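Local atomic coordinates of calreticulin, putative,Calreticulin, putative (Trypanosoma cruzi, PDB entry 5HCF), a protein that probably acts as an endoplasmic-reticulum chaperone, binding carbohydrate and peptide portions of client glycoproteins through a lectin-like globular domain. Residues 102-110 with 121-130; 172-182 with 192-202. All blocks are in the same frame, centred on the assembly; numbering follows the deposited sequence.

Contact 1 of 2, residues 102-110 with 121-130; sequences ETKYWLMFG and HIILHYNGEN
L107 and L124 form the apolar centre of this antiparallel pairing, with L107 CD1 lying 3.8 Å from L124 CD2. The same CD2 methyl sits over one face of the W106 indole, 4.2 Å from the centroid of its six-membered ring and displaced toward the rim, a CH-pi contact. Further along this face, F109 and I122 run side by side, and CG1 of I122 meets the edge of the phenyl ring near its plane. The reverse face carries M108 beside I123, their CB atoms 4.0 Å apart. Here Y105 is the instructive case: chi1 of 58° puts its CG between the backbone N and the carbonyl carbon, and the ring swings back over the hairpin until CG2 of I123 meets its edge. One modelled conformer of M108 also lays CE over the face of H121, a contact to be read with caution.

Between the faces runs the backbone ladder: strands 107-109 and 121-126 run antiparallel, their directions 177° apart. M108 and I123 exchange both of their hydrogen bonds, I123 N to M108 O at 2.9 Å, as do G110 and H121. Beyond them H125 N gives a nearly straight bond (170°) to W106 O. At the polar edge H125 ND1 donates to N130 OD1 at 2.9 Å, with the acceptor in the imidazole plane, which fixes the ring's rotation. The extended K104 chain crosses this imidazole at about a right angle.

Strand 83-91 flanks residues 107-109 on their other side, and W106 and L107 both face its L90 in a classic beta bulge. L107, F109 and I122 pack on strand 145-152 of the second sheet, filling the sandwich interior, whereas M108 lies beside Y87 and K89 on the outward face, consistent with the carbohydrate-binding side of a lectin-type sandwich.

Contact 2 of 2, residues 172-182 with 192-202; sequences LEEDWSLLLPR and NPDFVEDSELH
R182 and N192 bring two irregular segments together in opposite chain directions, with CA atoms 5.3 Å apart; the gap widens to 7.2 Å between the CA atoms of L172 and L201. N192 N donates to R182 O, and the amide of the same asparagine, ND2, reaches P181 O at 3.0 Å. N192 also starts a type I turn ending at F195, and its OD1 takes the D194 N-H in an Asx turn, so this one side chain serves both segments.

The R182 side chain lies across F195. R182 CG stands 3.8 Å from the centroid of the F195 ring, over its face, while the guanidinium, tilted 45° to the ring, has F195 CZ over its centre. Extended from CG to NE, the arginine reaches two carboxylates. R182 grips E173 side-on, with NE and NH2 both donating to OE1 and R182 NE 2.8 Å from E173 OE1; its NH2 also forms a salt bridge with OE2 of E197, though the very close approach modelled there is doubtful in detail. The shared arginine probably offsets the repulsion expected between these neighbouring acids. Toward the other end L201 is wedged among leucines: its CD1 is 3.9 Å from L178 CD1, its CD2 meets L179 CD2, and L172 CD1 touches its CB.

Such an antiparallel pair of stems, joined by a leucine cluster around L201 and by the salt-bridge network of E173, R182 and E197, fits the place in calreticulins where the P-domain arm leaves and re-enters the lectin-like globular domain.

How the contacts relate
From the N terminus the chain first closes contact 1, where strand 107-114 turns tightly into strand 117-126, which brings 121-126 back beside 107-110. After strand 129-132 at the margin of the same seven-stranded sheet, it crosses to the other sheet for strands 145-152, 157-162 and 165-171 before helix 172-175 opens contact 2, whose second segment returns it toward strand 208-217. The two closures are therefore in series, neither nested nor crossed, with centres about 17 Å apart. They nevertheless touch: Y126 OH probably hydrogen-bonds D198 OD2 (2.6 Å), and W176 NE1 probably bonds I122 O. Strand 117-126, next to the outermost strand of its sheet, is thus joined directly to the peripheral segments of contact 2.

Contact 1 of 2, residues 102-110 with 121-130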
loop_
_atom_site.group_PDB
_atom_site.type_symbol
_atom_site.label_atom_id
_atom_site.label_comp_id
_atom_site.label_asym_id
_atom_site.label_seq_id
_atom_site.Cartn_x
_atom_site.Cartn_y
_atom_site.Cartn_z
ATOM N N GLU A 102 9.666 -8.206 10.264
ATOM C CA GLU A 102 8.954 -8.932 11.314
ATOM C C GLU A 102 8.127 -8.010 12.211
ATOM O O GLU A 102 7.294 -8.474 12.987
ATOM C CB GLU A 102 9.941 -9.728 12.169
ATOM C CG GLU A 102 10.877 -10.621 11.376
ATOM C CD GLU A 102 10.211 -11.905 10.934
ATOM O OE1 GLU A 102 10.551 -12.975 11.487
ATOM O OE2 GLU A 102 9.352 -11.841 10.028
ATOM N N THR A 103 8.379 -6.711 12.120
ATOM C CA THR A 103 7.598 -5.727 12.862
ATOM C C THR A 103 6.103 -5.918 12.625
ATOM O O THR A 103 5.660 -6.045 11.482
ATOM C CB THR A 103 7.990 -4.290 12.475
ATOM O OG1 THR A 103 9.418 -4.171 12.442
ATOM C CG2 THR A 103 7.410 -3.290 13.465
ATOM N N LYS A 104 5.330 -5.931 13.706
ATOM C CA LYS A 104 3.894 -6.140 13.602
ATOM C C LYS A 104 3.214 -4.985 12.876
ATOM O O LYS A 104 3.310 -3.828 13.295
ATOM C CB LYS A 104 3.268 -6.313 14.985
ATOM C CG LYS A 104 1.744 -6.254 14.973
ATOM C CD LYS A 104 1.141 -6.606 16.324
ATOM C CE LYS A 104 -0.383 -6.549 16.276
ATOM N NZ LYS A 104 -1.014 -6.949 17.570
ATOM N N TYR A 105 2.531 -5.305 11.782
ATOM C CA TYR A 105 1.737 -4.320 11.061
ATOM C C TYR A 105 0.265 -4.694 11.152
ATOM O O TYR A 105 -0.068 -5.815 11.530
ATOM C CB TYR A 105 2.184 -4.223 9.598
ATOM C CG TYR A 105 2.090 -5.531 8.842
ATOM C CD1 TYR A 105 3.180 -6.381 8.754
ATOM C CD2 TYR A 105 0.904 -5.923 8.232
ATOM C CE1 TYR A 105 3.098 -7.579 8.078
ATOM C CE2 TYR A 105 0.813 -7.122 7.554
ATOM C CZ TYR A 105 1.914 -7.944 7.480
ATOM O OH TYR A 105 1.832 -9.139 6.804
ATOM N N TRP A 106 -0.611 -3.750 10.828
ATOM C CA TRP A 106 -2.028 -4.048 10.689
ATOM C C TRP A 106 -2.351 -4.308 9.226
ATOM O O TRP A 106 -3.137 -5.195 8.904
ATOM C CB TRP A 106 -2.902 -2.910 11.213
ATOM C CG TRP A 106 -4.374 -3.112 10.918
ATOM C CD1 TRP A 106 -5.192 -4.074 11.443
ATOM C CD2 TRP A 106 -5.191 -2.337 10.028
ATOM N NE1 TRP A 106 -6.465 -3.944 10.935
ATOM C CE2 TRP A 106 -6.491 -2.886 10.066
ATOM C CE3 TRP A 106 -4.950 -1.232 9.204
ATOM C CZ2 TRP A 106 -7.547 -2.366 9.312
ATOM C CZ3 TRP A 106 -6.000 -0.717 8.456
ATOM C CH2 TRP A 106 -7.281 -1.285 8.514
ATOM N N LEU A 107 -1.757 -3.503 8.348
ATOM C CA LEU A 107 -1.994 -3.625 6.918
ATOM C C LEU A 107 -0.706 -3.607 6.095
ATOM O O LEU A 107 0.181 -2.782 6.318
ATOM C CB LEU A 107 -2.923 -2.500 6.439
ATOM C CG LEU A 107 -3.276 -2.435 4.946
ATOM C CD1 LEU A 107 -4.248 -3.545 4.541
ATOM C CD2 LEU A 107 -3.831 -1.064 4.570
ATOM N N MET A 108 -0.614 -4.543 5.156
ATOM C CA MET A 108 0.425 -4.517 4.135
ATOM C C MET A 108 -0.260 -4.425 2.779
ATOM O O MET A 108 -0.998 -5.332 2.382
ATOM C CB MET A 108 1.319 -5.751 4.217
ATOM C CG MET A 108 2.340 -5.851 3.094
ATOM S SD MET A 108 3.570 -7.140 3.387
ATOM C CE MET A 108 3.780 -7.795 1.731
ATOM N N PHE A 109 -0.017 -3.327 2.073
ATOM C CA PHE A 109 -0.809 -2.986 0.896
ATOM C C PHE A 109 0.037 -2.426 -0.247
ATOM O O PHE A 109 0.772 -1.457 -0.064
ATOM C CB PHE A 109 -1.893 -1.981 1.315
ATOM C CG PHE A 109 -2.716 -1.450 0.179
ATOM C CD1 PHE A 109 -3.364 -2.307 -0.691
ATOM C CD2 PHE A 109 -2.850 -0.079 -0.008
ATOM C CE1 PHE A 109 -4.118 -1.808 -1.733
ATOM C CE2 PHE A 109 -3.603 0.425 -1.043
ATOM C CZ PHE A 109 -4.241 -0.441 -1.907
ATOM N N GLY A 110 -0.061 -3.049 -1.421
ATOM C CA GLY A 110 0.609 -2.539 -2.606
ATOM C C GLY A 110 1.098 -3.622 -3.551
ATOM O O GLY A 110 0.982 -4.811 -3.250
ATOM N N HIS A 121 -0.800 -6.896 -2.923
ATOM C CA HIS A 121 -0.967 -7.370 -1.557
ATOM C C HIS A 121 -2.039 -6.586 -0.840
ATOM O O HIS A 121 -2.023 -5.354 -0.840
ATOM C CB HIS A 121 0.333 -7.245 -0.762
ATOM C CG HIS A 121 1.376 -8.251 -1.130
ATOM N ND1 HIS A 121 1.185 -9.605 -0.984
ATOM C CD2 HIS A 121 2.630 -8.093 -1.618
ATOM C CE1 HIS A 121 2.273 -10.245 -1.380
ATOM N NE2 HIS A 121 3.163 -9.350 -1.766
ATOM N N ILE A 122 -2.974 -7.305 -0.231
ATOM C CA ILE A 122 -3.844 -6.705 0.765
ATOM C C ILE A 122 -3.861 -7.641 1.962
ATOM O O ILE A 122 -4.708 -8.530 2.052
ATOM C CB ILE A 122 -5.267 -6.476 0.252
ATOM C CG1 ILE A 122 -5.245 -5.665 -1.044
ATOM C CG2 ILE A 122 -6.089 -5.759 1.316
ATOM C CD1 ILE A 122 -6.613 -5.371 -1.594
ATOM N N ILE A 123 -2.914 -7.436 2.872
ATOM C CA ILE A 123 -2.720 -8.347 3.993
ATOM C C ILE A 123 -3.147 -7.691 5.300
ATOM O O ILE A 123 -2.628 -6.639 5.685
ATOM C CB ILE A 123 -1.250 -8.804 4.103
ATOM C CG1 ILE A 123 -0.792 -9.445 2.791
ATOM C CG2 ILE A 123 -1.071 -9.773 5.258
ATOM C CD1 ILE A 123 0.608 -10.014 2.841
ATOM N N LEU A 124 -4.101 -8.317 5.978
ATOM C CA LEU A 124 -4.627 -7.779 7.221
ATOM C C LEU A 124 -4.180 -8.623 8.400
ATOM O O LEU A 124 -4.312 -9.847 8.384
ATOM C CB LEU A 124 -6.153 -7.716 7.177
ATOM C CG LEU A 124 -6.794 -6.652 6.287
ATOM C CD1 LEU A 124 -8.267 -6.975 6.060
ATOM C CD2 LEU A 124 -6.629 -5.270 6.911
ATOM N N HIS A 125 -3.642 -7.973 9.423
ATOM C CA HIS A 125 -3.329 -8.681 10.645
ATOM C C HIS A 125 -4.598 -8.765 11.472
ATOM O O HIS A 125 -5.148 -7.748 11.889
ATOM C CB HIS A 125 -2.221 -8.000 11.442
ATOM C CG HIS A 125 -1.855 -8.747 12.684
ATOM N ND1 HIS A 125 -0.827 -9.668 12.724
ATOM C CD2 HIS A 125 -2.405 -8.748 13.922
ATOM C CE1 HIS A 125 -0.749 -10.187 13.933
ATOM N NE2 HIS A 125 -1.695 -9.644 14.683
ATOM N N TYR A 126 -5.081 -9.984 11.671
ATOM C CA TYR A 126 -6.300 -10.209 12.428
ATOM C C TYR A 126 -6.172 -11.457 13.291
ATOM O O TYR A 126 -5.853 -12.538 12.791
ATOM C CB TYR A 126 -7.502 -10.333 11.489
ATOM C CG TYR A 126 -8.793 -10.670 12.201
ATOM C CD1 TYR A 126 -9.500 -9.704 12.902
ATOM C CD2 TYR A 126 -9.293 -11.963 12.186
ATOM C CE1 TYR A 126 -10.680 -10.017 13.563
ATOM C CE2 TYR A 126 -10.466 -12.285 12.843
ATOM C CZ TYR A 126 -11.154 -11.310 13.528
ATOM O OH TYR A 126 -12.322 -11.640 14.171
ATOM N N ASN A 127 -6.405 -11.296 14.589
ATOM C CA ASN A 127 -6.451 -12.431 15.498
ATOM C C ASN A 127 -5.107 -13.154 15.564
ATOM O O ASN A 127 -5.045 -14.385 15.550
ATOM C CB ASN A 127 -7.559 -13.392 15.063
ATOM C CG ASN A 127 -8.183 -14.130 16.224
ATOM O OD1 ASN A 127 -7.804 -13.936 17.378
ATOM N ND2 ASN A 127 -9.165 -14.974 15.924
ATOM N N GLY A 128 -4.033 -12.374 15.638
ATOM C CA GLY A 128 -2.693 -12.914 15.787
ATOM C C GLY A 128 -2.013 -13.485 14.552
ATOM O O GLY A 128 -0.934 -14.066 14.660
ATOM N N GLU A 129 -2.628 -13.339 13.383
ATOM C CA GLU A 129 -2.004 -13.819 12.153
ATOM C C GLU A 129 -2.185 -12.838 11.007
ATOM O O GLU A 129 -3.187 -12.132 10.933
ATOM C CB GLU A 129 -2.564 -15.177 11.728
ATOM C CG GLU A 129 -2.141 -16.350 12.581
ATOM C CD GLU A 129 -2.567 -17.674 11.973
ATOM O OE1 GLU A 129 -3.200 -17.653 10.892
ATOM O OE2 GLU A 129 -2.257 -18.731 12.566
ATOM N N ASN A 130 -1.207 -12.801 10.110
ATOM C CA ASN A 130 -1.322 -12.012 8.896
ATOM C C ASN A 130 -2.163 -12.784 7.886
ATOM O O ASN A 130 -1.825 -13.910 7.526
ATOM C CB ASN A 130 0.063 -11.692 8.330
ATOM C CG ASN A 130 0.881 -10.817 9.263
ATOM O OD1 ASN A 130 0.329 -10.078 10.080
ATOM N ND2 ASN A 130 2.203 -10.906 9.155
#

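Contact 2 of 2, residues 172-182 with 192-202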
loop_
_atom_site.group_PDB
_atom_site.type_symbol
_atom_site.label_atom_id
_atom_site.label_comp_id
_atom_site.label_asym_id
_atom_site.label_seq_id
_atom_site.Cartn_x
_atom_site.Cartn_y
_atom_site.Cartn_z
ATOM N N LEU A 172 -15.104 -8.439 3.703
ATOM C CA LEU A 172 -13.896 -8.886 4.403
ATOM C C LEU A 172 -13.994 -10.338 4.849
ATOM O O LEU A 172 -13.045 -11.108 4.714
ATOM C CB LEU A 172 -13.624 -8.011 5.626
ATOM C CG LEU A 172 -13.174 -6.574 5.388
ATOM C CD1 LEU A 172 -13.133 -5.830 6.711
ATOM C CD2 LEU A 172 -11.809 -6.554 4.722
ATOM N N GLU A 173 -15.158 -10.701 5.372
ATOM C CA GLU A 173 -15.399 -12.039 5.893
ATOM C C GLU A 173 -15.314 -13.106 4.800
ATOM O O GLU A 173 -14.919 -14.245 5.059
ATOM C CB GLU A 173 -16.769 -12.086 6.576
ATOM C CG GLU A 173 -17.071 -13.378 7.299
ATOM C CD GLU A 173 -18.432 -13.356 7.963
ATOM O OE1 GLU A 173 -19.059 -14.431 8.078
ATOM O OE2 GLU A 173 -18.878 -12.260 8.365
ATOM N N GLU A 174 -15.687 -12.728 3.582
ATOM C CA GLU A 174 -15.739 -13.664 2.466
ATOM C C GLU A 174 -14.434 -13.734 1.655
ATOM O O GLU A 174 -14.063 -14.799 1.165
ATOM C CB GLU A 174 -16.914 -13.298 1.553
ATOM C CG GLU A 174 -18.285 -13.359 2.253
ATOM C CD GLU A 174 -19.440 -12.929 1.354
ATOM O OE1 GLU A 174 -19.199 -12.217 0.358
ATOM O OE2 GLU A 174 -20.593 -13.302 1.640
ATOM N N ASP A 175 -13.735 -12.611 1.517
ATOM C CA ASP A 175 -12.535 -12.571 0.672
ATOM C C ASP A 175 -11.220 -12.722 1.444
ATOM O O ASP A 175 -10.141 -12.669 0.848
ATOM C CB ASP A 175 -12.499 -11.274 -0.137
ATOM C CG ASP A 175 -13.714 -11.108 -1.019
ATOM O OD1 ASP A 175 -14.460 -12.089 -1.195
ATOM O OD2 ASP A 175 -13.929 -9.996 -1.537
ATOM N N TRP A 176 -11.316 -12.881 2.765
ATOM C CA TRP A 176 -10.185 -13.291 3.597
ATOM C C TRP A 176 -10.610 -14.485 4.443
ATOM O O TRP A 176 -11.801 -14.738 4.596
ATOM C CB TRP A 176 -9.716 -12.158 4.515
ATOM C CG TRP A 176 -8.896 -11.094 3.862
ATOM C CD1 TRP A 176 -7.540 -10.967 3.909
ATOM C CD2 TRP A 176 -9.377 -9.986 3.091
ATOM N NE1 TRP A 176 -7.143 -9.857 3.203
ATOM C CE2 TRP A 176 -8.253 -9.238 2.691
ATOM C CE3 TRP A 176 -10.646 -9.559 2.693
ATOM C CZ2 TRP A 176 -8.360 -8.087 1.914
ATOM C CZ3 TRP A 176 -10.749 -8.411 1.920
ATOM C CH2 TRP A 176 -9.613 -7.692 1.539
ATOM N N SER A 177 -9.643 -15.202 5.008
ATOM C CA SER A 177 -9.946 -16.238 5.995
ATOM C C SER A 177 -9.774 -15.669 7.398
ATOM O O SER A 177 -8.729 -15.839 8.027
ATOM C CB SER A 177 -9.060 -17.471 5.810
ATOM O OG SER A 177 -9.190 -17.997 4.502
ATOM N N LEU A 178 -10.805 -14.978 7.873
ATOM C CA LEU A 178 -10.754 -14.314 9.168
ATOM C C LEU A 178 -11.498 -15.094 10.231
ATOM O O LEU A 178 -10.997 -15.269 11.342
ATOM C CB LEU A 178 -11.328 -12.900 9.070
ATOM C CG LEU A 178 -10.663 -12.003 8.028
ATOM C CD1 LEU A 178 -11.342 -10.639 7.941
ATOM C CD2 LEU A 178 -9.180 -11.861 8.348
ATOM N N LEU A 179 -12.690 -15.571 9.890
ATOM C CA LEU A 179 -13.554 -16.208 10.877
ATOM C C LEU A 179 -13.693 -17.708 10.645
ATOM O O LEU A 179 -13.264 -18.235 9.611
ATOM C CB LEU A 179 -14.930 -15.542 10.868
ATOM C CG LEU A 179 -14.943 -14.042 11.176
ATOM C CD1 LEU A 179 -16.346 -13.485 11.065
ATOM C CD2 LEU A 179 -14.364 -13.755 12.560
ATOM N N LEU A 180 -14.280 -18.387 11.626
ATOM C CA LEU A 180 -14.569 -19.811 11.528
ATOM C C LEU A 180 -15.645 -20.063 10.479
ATOM O O LEU A 180 -16.317 -19.131 10.042
ATOM C CB LEU A 180 -15.018 -20.356 12.885
ATOM C CG LEU A 180 -13.987 -20.350 14.019
ATOM C CD1 LEU A 180 -14.630 -20.783 15.334
ATOM C CD2 LEU A 180 -12.805 -21.243 13.679
ATOM N N PRO A 181 -15.823 -21.329 10.077
ATOM C CA PRO A 181 -16.886 -21.674 9.127
ATOM C C PRO A 181 -18.265 -21.551 9.763
ATOM O O PRO A 181 -18.442 -21.929 10.924
ATOM C CB PRO A 181 -16.585 -23.136 8.763
ATOM C CG PRO A 181 -15.185 -23.391 9.242
ATOM C CD PRO A 181 -14.987 -22.489 10.418
ATOM N N ARG A 182 -19.230 -21.030 9.012
ATOM C CA ARG A 182 -20.581 -20.858 9.526
ATOM C C ARG A 182 -21.306 -22.197 9.591
ATOM O O ARG A 182 -22.159 -22.409 10.459
ATOM C CB ARG A 182 -21.361 -19.861 8.670
ATOM C CG ARG A 182 -20.972 -18.416 8.934
ATOM C CD ARG A 182 -21.796 -17.445 8.112
ATOM N NE ARG A 182 -21.373 -16.067 8.335
ATOM C CZ ARG A 182 -21.826 -15.286 9.310
ATOM N NH1 ARG A 182 -22.744 -15.737 10.160
ATOM N NH2 ARG A 182 -21.371 -14.046 9.430
ATOM N N ASN A 192 -22.573 -24.104 12.530
ATOM C CA ASN A 192 -21.453 -24.357 13.423
ATOM C C ASN A 192 -21.569 -23.488 14.671
ATOM O O ASN A 192 -21.278 -22.291 14.627
ATOM C CB ASN A 192 -20.124 -24.098 12.711
ATOM C CG ASN A 192 -18.926 -24.316 13.614
ATOM O OD1 ASN A 192 -19.037 -24.914 14.688
ATOM N ND2 ASN A 192 -17.767 -23.833 13.182
ATOM N N PRO A 193 -21.981 -24.094 15.794
ATOM C CA PRO A 193 -22.237 -23.328 17.018
ATOM C C PRO A 193 -20.982 -22.659 17.550
ATOM O O PRO A 193 -21.091 -21.697 18.304
ATOM C CB PRO A 193 -22.749 -24.382 18.015
ATOM C CG PRO A 193 -22.904 -25.650 17.254
ATOM C CD PRO A 193 -22.111 -25.546 15.996
ATOM N N ASP A 194 -19.813 -23.150 17.149
ATOM C CA ASP A 194 -18.555 -22.538 17.568
ATOM C C ASP A 194 -18.267 -21.257 16.800
ATOM O O ASP A 194 -17.388 -20.484 17.184
ATOM C CB ASP A 194 -17.389 -23.517 17.403
ATOM C CG ASP A 194 -17.467 -24.691 18.364
ATOM O OD1 ASP A 194 -18.201 -24.596 19.370
ATOM O OD2 ASP A 194 -16.776 -25.702 18.124
ATOM N N PHE A 195 -19.006 -21.029 15.718
ATOM C CA PHE A 195 -18.807 -19.822 14.927
ATOM C C PHE A 195 -18.993 -18.583 15.778
ATOM O O PHE A 195 -19.963 -18.473 16.528
ATOM C CB PHE A 195 -19.764 -19.762 13.739
ATOM C CG PHE A 195 -19.669 -18.479 12.958
ATOM C CD1 PHE A 195 -18.616 -18.262 12.081
ATOM C CD2 PHE A 195 -20.626 -17.486 13.107
ATOM C CE1 PHE A 195 -18.521 -17.083 11.364
ATOM C CE2 PHE A 195 -20.541 -16.307 12.393
ATOM C CZ PHE A 195 -19.486 -16.103 11.521
ATOM N N VAL A 196 -18.066 -17.645 15.640
ATOM C CA VAL A 196 -18.137 -16.391 16.365
ATOM C C VAL A 196 -18.241 -15.226 15.399
ATOM O O VAL A 196 -17.470 -15.117 14.448
ATOM C CB VAL A 196 -16.915 -16.191 17.266
ATOM C CG1 VAL A 196 -16.970 -14.829 17.927
ATOM C CG2 VAL A 196 -16.844 -17.298 18.302
ATOM N N GLU A 197 -19.206 -14.358 15.654
ATOM C CA GLU A 197 -19.464 -13.215 14.799
ATOM C C GLU A 197 -18.516 -12.077 15.166
ATOM O O GLU A 197 -18.243 -11.845 16.347
ATOM C CB GLU A 197 -20.925 -12.775 14.939
ATOM C CG GLU A 197 -21.461 -11.955 13.790
ATOM C CD GLU A 197 -21.843 -12.808 12.596
ATOM O OE1 GLU A 197 -22.812 -13.593 12.703
ATOM O OE2 GLU A 197 -21.175 -12.685 11.546
ATOM N N ASP A 198 -17.997 -11.376 14.167
ATOM C CA ASP A 198 -17.210 -10.186 14.448
ATOM C C ASP A 198 -17.666 -9.018 13.578
ATOM O O ASP A 198 -17.455 -9.006 12.368
ATOM C CB ASP A 198 -15.723 -10.452 14.241
ATOM C CG ASP A 198 -14.852 -9.346 14.816
ATOM O OD1 ASP A 198 -15.399 -8.279 15.175
ATOM O OD2 ASP A 198 -13.624 -9.543 14.915
ATOM N N SER A 199 -18.289 -8.031 14.204
ATOM C CA SER A 199 -18.750 -6.857 13.484
ATOM C C SER A 199 -17.636 -5.827 13.342
ATOM O O SER A 199 -17.823 -4.794 12.703
ATOM C CB SER A 199 -19.949 -6.233 14.195
ATOM O OG SER A 199 -19.580 -5.757 15.478
ATOM N N GLU A 200 -16.476 -6.117 13.926
ATOM C CA GLU A 200 -15.355 -5.180 13.911
ATOM C C GLU A 200 -14.129 -5.725 13.178
ATOM O O GLU A 200 -12.997 -5.411 13.541
ATOM C CB GLU A 200 -14.960 -4.790 15.344
ATOM C CG GLU A 200 -16.071 -4.136 16.154
ATOM C CD GLU A 200 -15.603 -3.660 17.524
ATOM O OE1 GLU A 200 -14.761 -4.350 18.143
ATOM O OE2 GLU A 200 -16.075 -2.592 17.976
ATOM N N LEU A 201 -14.355 -6.539 12.153
ATOM C CA LEU A 201 -13.269 -6.992 11.291
ATOM C C LEU A 201 -12.511 -5.806 10.719
ATOM O O LEU A 201 -11.281 -5.791 10.687
ATOM C CB LEU A 201 -13.805 -7.863 10.153
ATOM C CG LEU A 201 -14.399 -9.220 10.527
ATOM C CD1 LEU A 201 -14.937 -9.917 9.288
ATOM C CD2 LEU A 201 -13.366 -10.092 11.241
ATOM N N HIS A 202 -13.263 -4.812 10.261
ATOM C CA HIS A 202 -12.692 -3.618 9.642
ATOM C C HIS A 202 -11.826 -2.802 10.597
ATOM O O HIS A 202 -10.908 -2.106 10.169
ATOM C CB HIS A 202 -13.811 -2.727 9.104
ATOM C CG HIS A 202 -14.450 -1.874 10.153
ATOM N ND1 HIS A 202 -14.002 -0.607 10.459
ATOM C CD2 HIS A 202 -15.488 -2.115 10.990
ATOM C CE1 HIS A 202 -14.745 -0.099 11.424
ATOM N NE2 HIS A 202 -15.654 -0.994 11.763
#